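Local coordinates for protein 1-carboxybiuret hydrolase subunit AtzE (Pseudomonas sp., PDB 6C62) that hydrolyses 1-carboxybiuret to urea-1,3-dicarboxylate and ammonia, a step in the breakdown of the herbicide atrazine, at residues M120-Y125 and P326-R331; S169-S174 and V303-E308; F202-D207 and G310-D315; T83-A86 and N91-L94; T128-H133 and P392-M397. All coordinates share one frame; numbering follows the deposited sequence.

How the contacts relate
Contact 4 comes first along the chain and closes a short loop between strand 70-74 and helix 102-109. After strand 113-118 contact 1 opens at 120-125 and contact 5 at 128-133. Contact 2 starts where strand 165-170 runs out and contact 3 in the loop before strand 208-213. Helix 294-312 then closes contact 2 and, further along, contact 3, so these two cross; both lie within the span of contact 1, which closes at helix 329-336. Contact 5 closes last, at helix 393-396, and crosses contact 1. Contacts 1, 2, 3 and 5 tie loops next to strands to these three helices near the probable catalytic serines, contact 4 ties a loop to itself, and 120-125 touches contacts 2 to 5.

Contact 1 (M120-Y125 and P326-R331); sequences MDEFAY and PLSVDR
Tyr125, in a loop between strands 113-118 and 130-131 of the amidase fold, stacks on Arg331 of helix 329-336; its side chain is about 7 Å from that of Ser150, probably part of the charge relay. The guanidinium lies over one face of the ring, the planes 30° apart and the centres 4.3 Å apart, an off-centre cation-pi pair. It sits nearer the hydroxyl side, with NH2 of Arg331 3.6 Å from OH of Tyr125. A bend at chi3 (59°) folds the arginine chain back, while its CB touches CE2 of the same ring at 3.6 Å. Water links the rest. One molecule donates to Glu122 O and Tyr125 O and accepts from Ser328 OG at 2.8 Å; a second donates to Ser328 OG at 2.6 Å and to Glu122 OE1, which also takes Glu325 N. A third bridges Tyr125 OH and Arg331 O. With an alanine in place of Tyr125, the guanidinium would probably lose its aromatic bed and gain freedom to turn on that side, and the third water would lose one of its holders. The stack probably helps to restrict the arginine's rotation, and the tyrosine's pi cloud probably helps to stabilise its positive charge.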
# COMPACT_ATOMS: atom_id res chain seq x y z
N MET A 120 4.98 19.19 21.25
CA MET A 120 4.83 18.99 19.84
C MET A 120 3.53 19.58 19.36
O MET A 120 2.61 19.79 20.13
CB MET A 120 4.93 17.51 19.48
CG MET A 120 3.91 16.61 20.22
SD MET A 120 3.83 14.91 19.61
CE MET A 120 2.91 15.01 18.08
N ASP A 121 3.42 19.85 18.05
CA ASP A 121 2.11 20.18 17.49
C ASP A 121 1.20 18.99 17.65
O ASP A 121 1.65 17.83 17.50
CB ASP A 121 2.15 20.53 16.01
CG ASP A 121 2.77 21.91 15.75
OD1 ASP A 121 2.16 22.98 16.09
OD2 ASP A 121 3.90 21.94 15.20
N GLU A 122 -0.06 19.26 17.96
CA GLU A 122 -1.02 18.16 18.23
C GLU A 122 -1.08 17.17 17.09
O GLU A 122 -1.30 17.53 15.97
CB GLU A 122 -2.42 18.70 18.50
CG GLU A 122 -3.41 17.57 18.62
CD GLU A 122 -4.84 18.01 18.85
OE1 GLU A 122 -5.55 18.18 17.79
OE2 GLU A 122 -5.27 18.08 20.04
N PHE A 123 -0.89 15.90 17.42
CA PHE A 123 -0.97 14.80 16.49
C PHE A 123 -0.01 14.91 15.34
O PHE A 123 -0.20 14.28 14.31
CB PHE A 123 -2.45 14.55 16.03
CG PHE A 123 -3.35 14.01 17.11
CD1 PHE A 123 -2.95 13.03 17.98
CD2 PHE A 123 -4.65 14.49 17.26
CE1 PHE A 123 -3.82 12.53 18.95
CE2 PHE A 123 -5.51 13.99 18.20
CZ PHE A 123 -5.10 13.00 19.05
N ALA A 124 1.04 15.72 15.54
CA ALA A 124 2.13 15.90 14.60
C ALA A 124 1.77 16.70 13.35
O ALA A 124 2.61 16.78 12.49
CB ALA A 124 2.75 14.55 14.21
N TYR A 125 0.60 17.32 13.25
CA TYR A 125 0.23 18.07 12.02
C TYR A 125 0.52 19.56 12.18
O TYR A 125 -0.31 20.31 12.70
CB TYR A 125 -1.26 17.87 11.70
CG TYR A 125 -1.70 18.08 10.23
CD1 TYR A 125 -0.79 18.34 9.19
CD2 TYR A 125 -3.04 17.94 9.88
CE1 TYR A 125 -1.22 18.50 7.89
CE2 TYR A 125 -3.47 18.04 8.53
CZ TYR A 125 -2.54 18.32 7.54
OH TYR A 125 -2.95 18.49 6.22
N PRO A 326 -7.55 23.75 17.63
CA PRO A 326 -8.32 24.58 16.63
C PRO A 326 -7.51 25.02 15.42
O PRO A 326 -8.08 25.20 14.37
CB PRO A 326 -8.86 25.76 17.47
CG PRO A 326 -8.97 25.15 18.84
CD PRO A 326 -7.70 24.30 18.99
N LEU A 327 -6.18 25.11 15.53
CA LEU A 327 -5.36 25.45 14.34
C LEU A 327 -5.19 24.37 13.32
O LEU A 327 -4.68 24.62 12.25
CB LEU A 327 -3.97 25.91 14.78
CG LEU A 327 -4.02 27.25 15.59
CD1 LEU A 327 -2.62 27.65 16.10
CD2 LEU A 327 -4.66 28.40 14.77
N SER A 328 -5.54 23.14 13.62
CA SER A 328 -5.36 22.08 12.64
C SER A 328 -6.57 21.23 12.44
O SER A 328 -6.60 20.45 11.54
CB SER A 328 -4.14 21.21 13.02
OG SER A 328 -4.36 20.68 14.32
N VAL A 329 -7.59 21.33 13.30
CA VAL A 329 -8.73 20.45 13.16
C VAL A 329 -9.42 20.57 11.78
O VAL A 329 -9.87 19.57 11.23
CB VAL A 329 -9.74 20.65 14.28
CG1 VAL A 329 -10.45 21.98 14.16
CG2 VAL A 329 -10.69 19.50 14.32
N ASP A 330 -9.49 21.79 11.23
CA ASP A 330 -10.09 21.99 9.92
C ASP A 330 -9.25 21.42 8.78
O ASP A 330 -9.81 21.02 7.75
CB ASP A 330 -10.45 23.44 9.64
CG ASP A 330 -11.34 24.04 10.78
OD1 ASP A 330 -12.21 23.24 11.25
OD2 ASP A 330 -11.10 25.22 11.23
N ARG A 331 -7.94 21.28 9.03
CA ARG A 331 -7.07 20.63 8.07
C ARG A 331 -7.26 19.12 8.10
O ARG A 331 -7.22 18.49 7.07
CB ARG A 331 -5.61 20.99 8.35
CG ARG A 331 -5.40 22.53 8.39
CD ARG A 331 -3.94 22.91 8.45
NE ARG A 331 -3.22 22.37 7.27
CZ ARG A 331 -1.91 22.18 7.20
NH1 ARG A 331 -1.16 22.40 8.29
NH2 ARG A 331 -1.36 21.74 6.08
O HOH W 1 -1.71 20.09 15.07
O HOH W 2 -6.15 19.07 15.21
O HOH W 3 -5.41 19.19 5.14

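Contact 2 (S169-S174 and V303-E308)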
# COMPACT_ATOMS: atom_id res chain seq x y z
N SER A 169 10.10 13.20 15.33
CA SER A 169 9.52 12.55 14.17
C SER A 169 9.53 13.52 13.03
O SER A 169 9.55 14.75 13.22
CB SER A 169 8.11 11.97 14.42
OG SER A 169 7.09 12.95 14.39
N ASP A 170 9.55 12.95 11.83
CA ASP A 170 9.60 13.70 10.59
C ASP A 170 8.78 12.96 9.51
O ASP A 170 9.15 11.88 9.05
CB ASP A 170 11.09 13.90 10.15
CG ASP A 170 11.24 14.91 8.98
OD1 ASP A 170 10.47 14.81 8.01
OD2 ASP A 170 12.15 15.79 9.03
N THR A 171 7.66 13.56 9.13
CA THR A 171 6.85 13.01 8.08
C THR A 171 7.09 13.81 6.81
O THR A 171 7.49 13.23 5.79
CB THR A 171 5.38 13.04 8.53
OG1 THR A 171 5.28 12.28 9.71
CG2 THR A 171 4.48 12.38 7.50
N ASN A 172 6.89 15.11 6.90
CA ASN A 172 7.08 16.05 5.81
C ASN A 172 8.07 17.17 6.16
O ASN A 172 8.14 18.17 5.45
CB ASN A 172 5.74 16.67 5.50
CG ASN A 172 4.72 15.64 4.99
OD1 ASN A 172 4.98 14.95 4.00
ND2 ASN A 172 3.56 15.53 5.68
N GLY A 173 8.82 17.00 7.24
CA GLY A 173 9.80 17.99 7.68
C GLY A 173 10.02 18.15 9.15
O GLY A 173 10.88 18.92 9.54
N SER A 174 9.34 17.44 9.98
CA SER A 174 9.27 17.77 11.39
C SER A 174 10.49 17.52 12.29
O SER A 174 10.42 17.85 13.48
CB SER A 174 8.01 17.13 11.99
OG SER A 174 6.90 17.91 11.56
N VAL A 303 -1.28 15.39 -0.14
CA VAL A 303 -2.52 14.65 -0.31
C VAL A 303 -2.60 13.42 0.56
O VAL A 303 -3.61 13.23 1.24
CB VAL A 303 -2.76 14.35 -1.84
CG1 VAL A 303 -3.85 13.33 -2.03
CG2 VAL A 303 -3.16 15.63 -2.58
N ILE A 304 -1.59 12.61 0.54
CA ILE A 304 -1.54 11.38 1.33
C ILE A 304 -1.56 11.68 2.83
O ILE A 304 -2.20 11.03 3.58
CB ILE A 304 -0.31 10.56 0.93
CG1 ILE A 304 -0.60 9.94 -0.45
CG2 ILE A 304 0.05 9.45 1.91
CD1 ILE A 304 0.63 9.41 -1.18
N THR A 305 -0.83 12.70 3.22
CA THR A 305 -0.72 13.12 4.62
C THR A 305 -2.09 13.50 5.16
O THR A 305 -2.47 13.04 6.22
CB THR A 305 0.26 14.29 4.76
OG1 THR A 305 1.61 13.79 4.54
CG2 THR A 305 0.16 14.93 6.11
N ALA A 306 -2.79 14.36 4.44
CA ALA A 306 -4.05 14.87 4.93
C ALA A 306 -5.10 13.76 5.06
O ALA A 306 -5.83 13.72 6.00
CB ALA A 306 -4.57 15.98 4.03
N SER A 307 -5.20 12.90 4.05
CA SER A 307 -6.18 11.82 4.13
C SER A 307 -5.82 10.75 5.18
O SER A 307 -6.72 10.33 5.93
CB SER A 307 -6.38 11.20 2.76
OG SER A 307 -7.16 12.12 2.01
N GLU A 308 -4.58 10.29 5.19
CA GLU A 308 -4.21 9.25 6.13
C GLU A 308 -4.25 9.81 7.59
O GLU A 308 -4.76 9.17 8.45
CB GLU A 308 -2.82 8.68 5.86
CG GLU A 308 -2.75 7.73 4.71
CD GLU A 308 -1.42 6.94 4.54
OE1 GLU A 308 -0.64 6.75 5.50
OE2 GLU A 308 -1.16 6.44 3.38
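Thr171 and Thr305 make the closest backbone approach, CA to CA 8.3 Å, where the chain leaving strand 165-170 turns to face helix 294-312; the gap is wide enough that side chains alone span it. Asn172 and Thr305 reach out from opposite directions and meet through one hydrogen bond, ND2 of Asn172 donating to OG1 of Thr305 at 2.9 Å. It is nearly straight, with an N-H...O angle of 169°, and the hydroxyl lies in the plane of the amide. With OG1 anti to its own carbonyl carbon (chi1 -71°), the threonine hydroxyl can serve two partners: it accepts from the amide and donates to the carbonyl O of Ala301, one turn back in the helix. CG2 of Thr305 also lies 3.5 Å from ND2 of Asn172, flanking the bond with a methyl. Thr171 comes less close, its CG2 4.4 Å from OG1 of Thr305, and its own hydroxyl bonds to Asp207. Behind Asn172, Gly173 has a positive phi of 146° at which a CB would jam against the preceding carbonyl, and its N makes a weak bond of 2.8 Å to Asp170 OD1. Ser174, the probable acyl-ester nucleophile, follows directly; as in other amidase signature enzymes, backbone N-H groups of this turn probably form the oxyanion hole. The Asn172-Thr305 bond thus joins this turn directly to helix 294-312. Helix 402-407 packs against Asn172 through Gln402, and helix 340-360 covers Ile304 on helix 294-312.

Contact 3 (F202-D207 and G310-D315)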
# COMPACT_ATOMS: atom_id res chain seq x y z
N PHE A 202 1.08 9.21 12.65
CA PHE A 202 0.44 10.35 11.96
C PHE A 202 0.08 9.84 10.57
O PHE A 202 -1.11 9.69 10.26
CB PHE A 202 1.40 11.55 12.00
CG PHE A 202 0.99 12.74 11.17
CD1 PHE A 202 -0.38 13.12 11.05
CD2 PHE A 202 1.96 13.52 10.56
CE1 PHE A 202 -0.76 14.21 10.29
CE2 PHE A 202 1.59 14.66 9.78
CZ PHE A 202 0.23 14.99 9.66
N VAL A 203 1.08 9.56 9.76
CA VAL A 203 0.88 9.05 8.36
C VAL A 203 1.67 7.76 8.27
O VAL A 203 2.89 7.76 8.18
CB VAL A 203 1.38 10.08 7.34
CG1 VAL A 203 1.16 9.62 5.89
CG2 VAL A 203 0.79 11.45 7.60
N HIS A 204 0.99 6.64 8.28
CA HIS A 204 1.65 5.34 8.20
C HIS A 204 2.59 5.24 6.97
O HIS A 204 3.68 4.66 7.03
CB HIS A 204 0.58 4.22 8.12
CG HIS A 204 -0.27 4.09 9.33
ND1 HIS A 204 -1.64 3.83 9.26
CD2 HIS A 204 0.06 4.10 10.65
CE1 HIS A 204 -2.09 3.70 10.51
NE2 HIS A 204 -1.09 3.88 11.36
N SER A 205 2.15 5.81 5.85
CA SER A 205 2.93 5.74 4.61
C SER A 205 4.19 6.64 4.58
O SER A 205 5.01 6.54 3.64
CB SER A 205 2.04 6.14 3.41
OG SER A 205 1.04 5.19 3.05
N ILE A 206 4.34 7.58 5.53
CA ILE A 206 5.44 8.55 5.44
C ILE A 206 6.20 8.85 6.72
O ILE A 206 7.30 9.40 6.66
CB ILE A 206 4.95 9.89 4.78
CG1 ILE A 206 4.03 9.69 3.56
CG2 ILE A 206 6.13 10.72 4.31
CD1 ILE A 206 3.46 10.99 3.02
N ASP A 207 5.69 8.50 7.90
CA ASP A 207 6.38 8.85 9.16
C ASP A 207 7.77 8.27 9.27
O ASP A 207 7.94 7.07 9.03
CB ASP A 207 5.65 8.36 10.43
CG ASP A 207 4.28 8.98 10.66
OD1 ASP A 207 3.99 10.06 10.13
OD2 ASP A 207 3.48 8.30 11.42
N GLY A 310 -6.00 12.55 8.73
CA GLY A 310 -7.40 12.83 9.05
C GLY A 310 -8.20 11.59 9.33
O GLY A 310 -8.95 11.54 10.35
N CYS A 311 -8.12 10.58 8.45
CA CYS A 311 -8.91 9.37 8.63
C CYS A 311 -8.50 8.59 9.85
O CYS A 311 -9.31 7.93 10.46
CB CYS A 311 -8.91 8.51 7.38
SG CYS A 311 -9.78 9.44 6.05
N LEU A 312 -7.24 8.65 10.24
CA LEU A 312 -6.79 8.04 11.47
C LEU A 312 -7.60 8.52 12.68
O LEU A 312 -7.73 7.78 13.63
CB LEU A 312 -5.35 8.38 11.75
CG LEU A 312 -4.54 7.50 12.72
CD1 LEU A 312 -4.35 6.13 12.11
CD2 LEU A 312 -3.19 8.16 12.95
N HIS A 313 -8.06 9.77 12.65
CA HIS A 313 -8.76 10.38 13.79
C HIS A 313 -10.26 10.54 13.52
O HIS A 313 -10.95 11.31 14.19
CB HIS A 313 -8.14 11.76 14.04
CG HIS A 313 -6.72 11.70 14.48
ND1 HIS A 313 -6.38 11.32 15.75
CD2 HIS A 313 -5.57 11.93 13.82
CE1 HIS A 313 -5.07 11.34 15.87
NE2 HIS A 313 -4.54 11.68 14.71
N LEU A 314 -10.79 9.79 12.56
CA LEU A 314 -12.17 10.01 12.15
C LEU A 314 -13.19 9.81 13.30
O LEU A 314 -14.15 10.58 13.43
CB LEU A 314 -12.51 9.14 10.96
CG LEU A 314 -13.94 9.27 10.42
CD1 LEU A 314 -14.29 10.70 10.04
CD2 LEU A 314 -14.06 8.34 9.19
N ASP A 315 -12.97 8.78 14.12
CA ASP A 315 -13.91 8.46 15.19
C ASP A 315 -14.00 9.60 16.17
O ASP A 315 -15.12 9.96 16.57
CB ASP A 315 -13.49 7.23 16.01
CG ASP A 315 -13.55 5.90 15.24
OD1 ASP A 315 -14.54 5.69 14.45
OD2 ASP A 315 -12.61 5.03 15.43
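Leu312 sets its two methyls against the loop 202-207, one by the imidazole of His204 and the other by the carbonyl O of Phe202, joining the loop before strand 208-213 of the amidase fold to helix 294-312. CG of Leu312 stands anti to the backbone N (chi1 -160°), which aims both branches across the gap. CD1 comes obliquely to the His204 ring, 3.7 Å from CE1 and 4.0 Å from NE2, so the methyl meets that end of the imidazole; CD2 rests 3.7 Å from the carbonyl O of Phe202. The two side chains lie aslant each other, and every contact between them is van der Waals. His204 NE2 finds its polar partner in the backbone of a neighbouring chain of another protein, and Arg348 of the second subunit packs on both His204 and Leu312, so the pair lies at a junction of subunits. The Phe202 side chain leaves its backbone in the direction away from Leu312, into the aromatic group near the probable catalytic serines that includes Tyr125 and Phe332. The methyl CG2 of Val203 covers the centre of one face of the Phe202 ring, 3.7 Å above the plane. The carbonyl that Leu312 touches belongs to a tightly bonded turn. Val203 O accepts from both Ile206 N and Asp207 N, and the Asp207 carboxylate reaches back to grip two N-H groups: OD2 takes Phe202 N through its syn lone pair at 2.8 Å and 166°, and OD1 takes Val203 N at 3.0 Å from the syn side, 31° out of the carboxylate plane.

Contact 4 (T83-A86 and N91-L94)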
# COMPACT_ATOMS: atom_id res chain seq x y z
N THR A 83 1.18 8.23 30.18
CA THR A 83 0.22 8.32 29.08
C THR A 83 0.79 9.10 27.90
O THR A 83 1.25 10.27 28.05
CB THR A 83 -1.13 8.94 29.60
OG1 THR A 83 -1.81 7.96 30.38
CG2 THR A 83 -2.08 9.17 28.43
N THR A 84 0.78 8.49 26.74
CA THR A 84 1.36 9.13 25.53
C THR A 84 0.42 10.20 24.98
O THR A 84 -0.67 9.88 24.44
CB THR A 84 1.63 8.07 24.45
OG1 THR A 84 2.43 7.03 25.01
CG2 THR A 84 2.33 8.70 23.21
N LEU A 85 0.84 11.45 25.08
CA LEU A 85 -0.07 12.58 24.70
C LEU A 85 -0.13 12.88 23.22
O LEU A 85 -1.17 13.29 22.74
CB LEU A 85 0.33 13.85 25.45
CG LEU A 85 0.23 13.82 26.98
CD1 LEU A 85 0.79 15.13 27.51
CD2 LEU A 85 -1.23 13.55 27.40
N ALA A 86 1.01 12.75 22.50
CA ALA A 86 1.11 13.17 21.11
C ALA A 86 0.53 14.60 20.89
O ALA A 86 -0.19 14.86 19.94
CB ALA A 86 0.44 12.17 20.20
N ASN A 91 -5.82 12.38 24.11
CA ASN A 91 -5.13 11.20 24.63
C ASN A 91 -4.98 11.19 26.17
O ASN A 91 -4.55 10.16 26.70
CB ASN A 91 -3.74 11.03 24.02
CG ASN A 91 -3.77 10.52 22.58
OD1 ASN A 91 -4.82 10.50 21.95
ND2 ASN A 91 -2.59 10.15 22.05
N ARG A 92 -5.40 12.23 26.87
CA ARG A 92 -5.06 12.31 28.32
C ARG A 92 -5.62 11.16 29.15
O ARG A 92 -4.95 10.70 30.05
CB ARG A 92 -5.54 13.61 28.98
CG ARG A 92 -4.69 14.83 28.61
CD ARG A 92 -5.45 16.10 28.87
NE ARG A 92 -4.68 17.25 28.47
CZ ARG A 92 -5.13 18.50 28.56
NH1 ARG A 92 -6.37 18.74 29.07
NH2 ARG A 92 -4.32 19.49 28.23
N THR A 93 -6.78 10.67 28.77
CA THR A 93 -7.47 9.64 29.47
C THR A 93 -7.11 8.21 29.05
O THR A 93 -7.68 7.28 29.59
CB THR A 93 -9.03 9.80 29.30
OG1 THR A 93 -9.35 9.83 27.90
CG2 THR A 93 -9.52 11.09 29.98
N LEU A 94 -6.18 8.03 28.10
CA LEU A 94 -5.81 6.71 27.64
C LEU A 94 -4.94 6.06 28.73
O LEU A 94 -4.24 6.78 29.47
CB LEU A 94 -5.08 6.75 26.29
CG LEU A 94 -5.94 7.20 25.06
CD1 LEU A 94 -5.08 7.32 23.80
CD2 LEU A 94 -7.12 6.23 24.86
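Thr83 OG1 donates to the carbonyl O of Leu94 at 2.9 Å, and Asn91 ND2 donates to Thr84 O at 3.1 Å, two bonds that lace the loop 83-94 together. The carbonyl of Leu94 is approached at a C=O...O angle of 155°, the hydroxyl tilted from its plane. The Asn91 bond is somewhat bent (N-H...O 152°), though Thr84 O stays close to the amide plane. With OG1 beside the backbone N (chi1 -74°), Thr83 has CG2 anti to that N, which turns the methyl to the backbone of 91-94: CG2 lies 3.2 Å from Asn91 O, which also accepts Leu94 N. A valine here would lack the hydroxyl, and the Leu94 carbonyl would probably be left without this donor, the tie between the loop's two ends lost. Further out, CD2 of Leu85 lies across the Arg92 chain, 3.9 Å from its CG, while NE of that arginine bonds to Tyr134 OH. CB of Ala86 rests 4.1 Å from ND2 of Asn91. Ser88 OG bonds to both Leu85 O and Asn91 N inside the turn. Along the chain the loop follows strand 70-74, which carries the probable relay residue Lys74, and precedes helix 102-109; Phe123 and Tyr200 pack on Asn91.

Contact 5 (T128-H133 and P392-M397); sequences TTENTH and PCRPAM
Thr128 holds OG1 between its backbone N and carbonyl carbon (chi1 67°), leaving CG2 beside the N, which turns both branches to the Arg394 chain; this passes aslant and turns off at a bend in chi3 (-69°). CG2 of Thr128 lies 3.9 Å from CG of Arg394, and OG1 lies 4.0 Å from CD of that arginine: the aliphatic half of the arginine does the touching. The hydroxyl of Thr128 meanwhile donates to OE1 of Glu130 at 2.8 Å, using the anti lone pair of that oxygen. Loop 128-133, with the short weakly bonded strand 130-131, is thereby laid against helix 393-396, which follows strand 389-392 of a two-stranded antiparallel hairpin. Glu130 and Arg394 have opposite charges but do not pair: OE1 of Glu130 stays 4.8 Å from NH1 of Arg394. The guanidinium instead forms a salt bridge to Glu382, and OE2 of Glu130 takes Gly380 N. On the other flank, CG of Met397 edges toward the methyl CG2 of Thr128 at 4.5 Å. Beyond the contact the loop turns again through an Asx turn, in which OD1 of Asn131 accepts from His133 N at 2.8 Å in the carbonyl plane.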
# COMPACT_ATOMS: atom_id res chain seq x y z
N THR A 128 5.21 24.42 13.45
CA THR A 128 5.58 25.56 14.33
C THR A 128 5.52 25.33 15.85
O THR A 128 6.00 26.16 16.60
CB THR A 128 4.67 26.73 14.01
OG1 THR A 128 3.31 26.41 14.39
CG2 THR A 128 4.76 27.10 12.47
N THR A 129 4.99 24.19 16.30
CA THR A 129 4.81 23.87 17.72
C THR A 129 4.17 25.04 18.49
O THR A 129 4.69 25.52 19.50
CB THR A 129 6.13 23.40 18.41
OG1 THR A 129 6.79 22.49 17.54
CG2 THR A 129 5.81 22.66 19.75
N GLU A 130 3.10 25.54 17.92
CA GLU A 130 2.22 26.49 18.55
C GLU A 130 1.00 25.72 19.03
O GLU A 130 -0.05 25.69 18.37
CB GLU A 130 1.87 27.61 17.56
CG GLU A 130 3.11 28.48 17.24
CD GLU A 130 2.84 29.51 16.13
OE1 GLU A 130 2.76 29.14 14.90
OE2 GLU A 130 2.72 30.70 16.52
N ASN A 131 1.15 25.07 20.15
CA ASN A 131 0.16 24.14 20.65
C ASN A 131 -0.84 24.91 21.53
O ASN A 131 -0.46 25.52 22.60
CB ASN A 131 0.88 23.03 21.43
CG ASN A 131 -0.08 21.88 21.83
OD1 ASN A 131 -1.13 22.12 22.51
ND2 ASN A 131 0.24 20.66 21.40
N THR A 132 -2.11 24.90 21.15
CA THR A 132 -3.14 25.62 21.93
C THR A 132 -3.33 25.04 23.37
O THR A 132 -3.56 25.79 24.29
CB THR A 132 -4.49 25.65 21.17
OG1 THR A 132 -4.31 26.29 19.92
CG2 THR A 132 -5.63 26.39 21.92
N HIS A 133 -3.19 23.75 23.57
CA HIS A 133 -3.50 23.13 24.84
C HIS A 133 -2.31 23.33 25.80
O HIS A 133 -2.52 23.68 26.96
CB HIS A 133 -3.75 21.65 24.72
CG HIS A 133 -4.60 21.22 23.56
ND1 HIS A 133 -5.86 21.70 23.34
CD2 HIS A 133 -4.35 20.33 22.56
CE1 HIS A 133 -6.37 21.15 22.26
NE2 HIS A 133 -5.47 20.30 21.77
N PRO A 392 0.67 30.85 3.53
CA PRO A 392 0.37 30.59 4.94
C PRO A 392 1.64 30.06 5.62
O PRO A 392 2.32 29.15 5.11
CB PRO A 392 -0.79 29.58 4.90
CG PRO A 392 -0.74 28.93 3.53
CD PRO A 392 -0.06 29.95 2.60
N CYS A 393 1.95 30.64 6.78
CA CYS A 393 3.17 30.34 7.50
C CYS A 393 3.31 28.87 7.87
O CYS A 393 4.36 28.30 7.69
CB CYS A 393 3.16 31.13 8.81
SG CYS A 393 4.60 30.86 9.87
N ARG A 394 2.27 28.30 8.45
CA ARG A 394 2.32 26.97 9.01
C ARG A 394 2.68 25.91 7.95
O ARG A 394 3.72 25.32 8.10
CB ARG A 394 1.08 26.63 9.90
CG ARG A 394 1.07 27.55 11.15
CD ARG A 394 0.01 27.23 12.20
NE ARG A 394 -1.31 27.55 11.69
CZ ARG A 394 -1.85 28.79 11.71
NH1 ARG A 394 -1.24 29.86 12.28
NH2 ARG A 394 -3.06 28.99 11.16
N PRO A 395 1.95 25.79 6.84
CA PRO A 395 2.41 24.83 5.78
C PRO A 395 3.72 25.20 5.10
O PRO A 395 4.50 24.34 4.71
CB PRO A 395 1.30 24.89 4.77
CG PRO A 395 0.10 25.30 5.58
CD PRO A 395 0.59 26.30 6.56
N ALA A 396 3.95 26.50 4.93
CA ALA A 396 5.12 26.96 4.17
C ALA A 396 6.47 26.56 4.72
O ALA A 396 7.43 26.46 3.93
CB ALA A 396 5.11 28.46 4.03
N MET A 397 6.58 26.41 6.05
CA MET A 397 7.86 26.02 6.67
C MET A 397 8.42 24.71 6.07
O MET A 397 9.61 24.47 6.11
CB MET A 397 7.71 25.89 8.20
CG MET A 397 7.61 27.20 9.01
SD MET A 397 9.01 28.32 8.69
CE MET A 397 8.16 29.40 7.60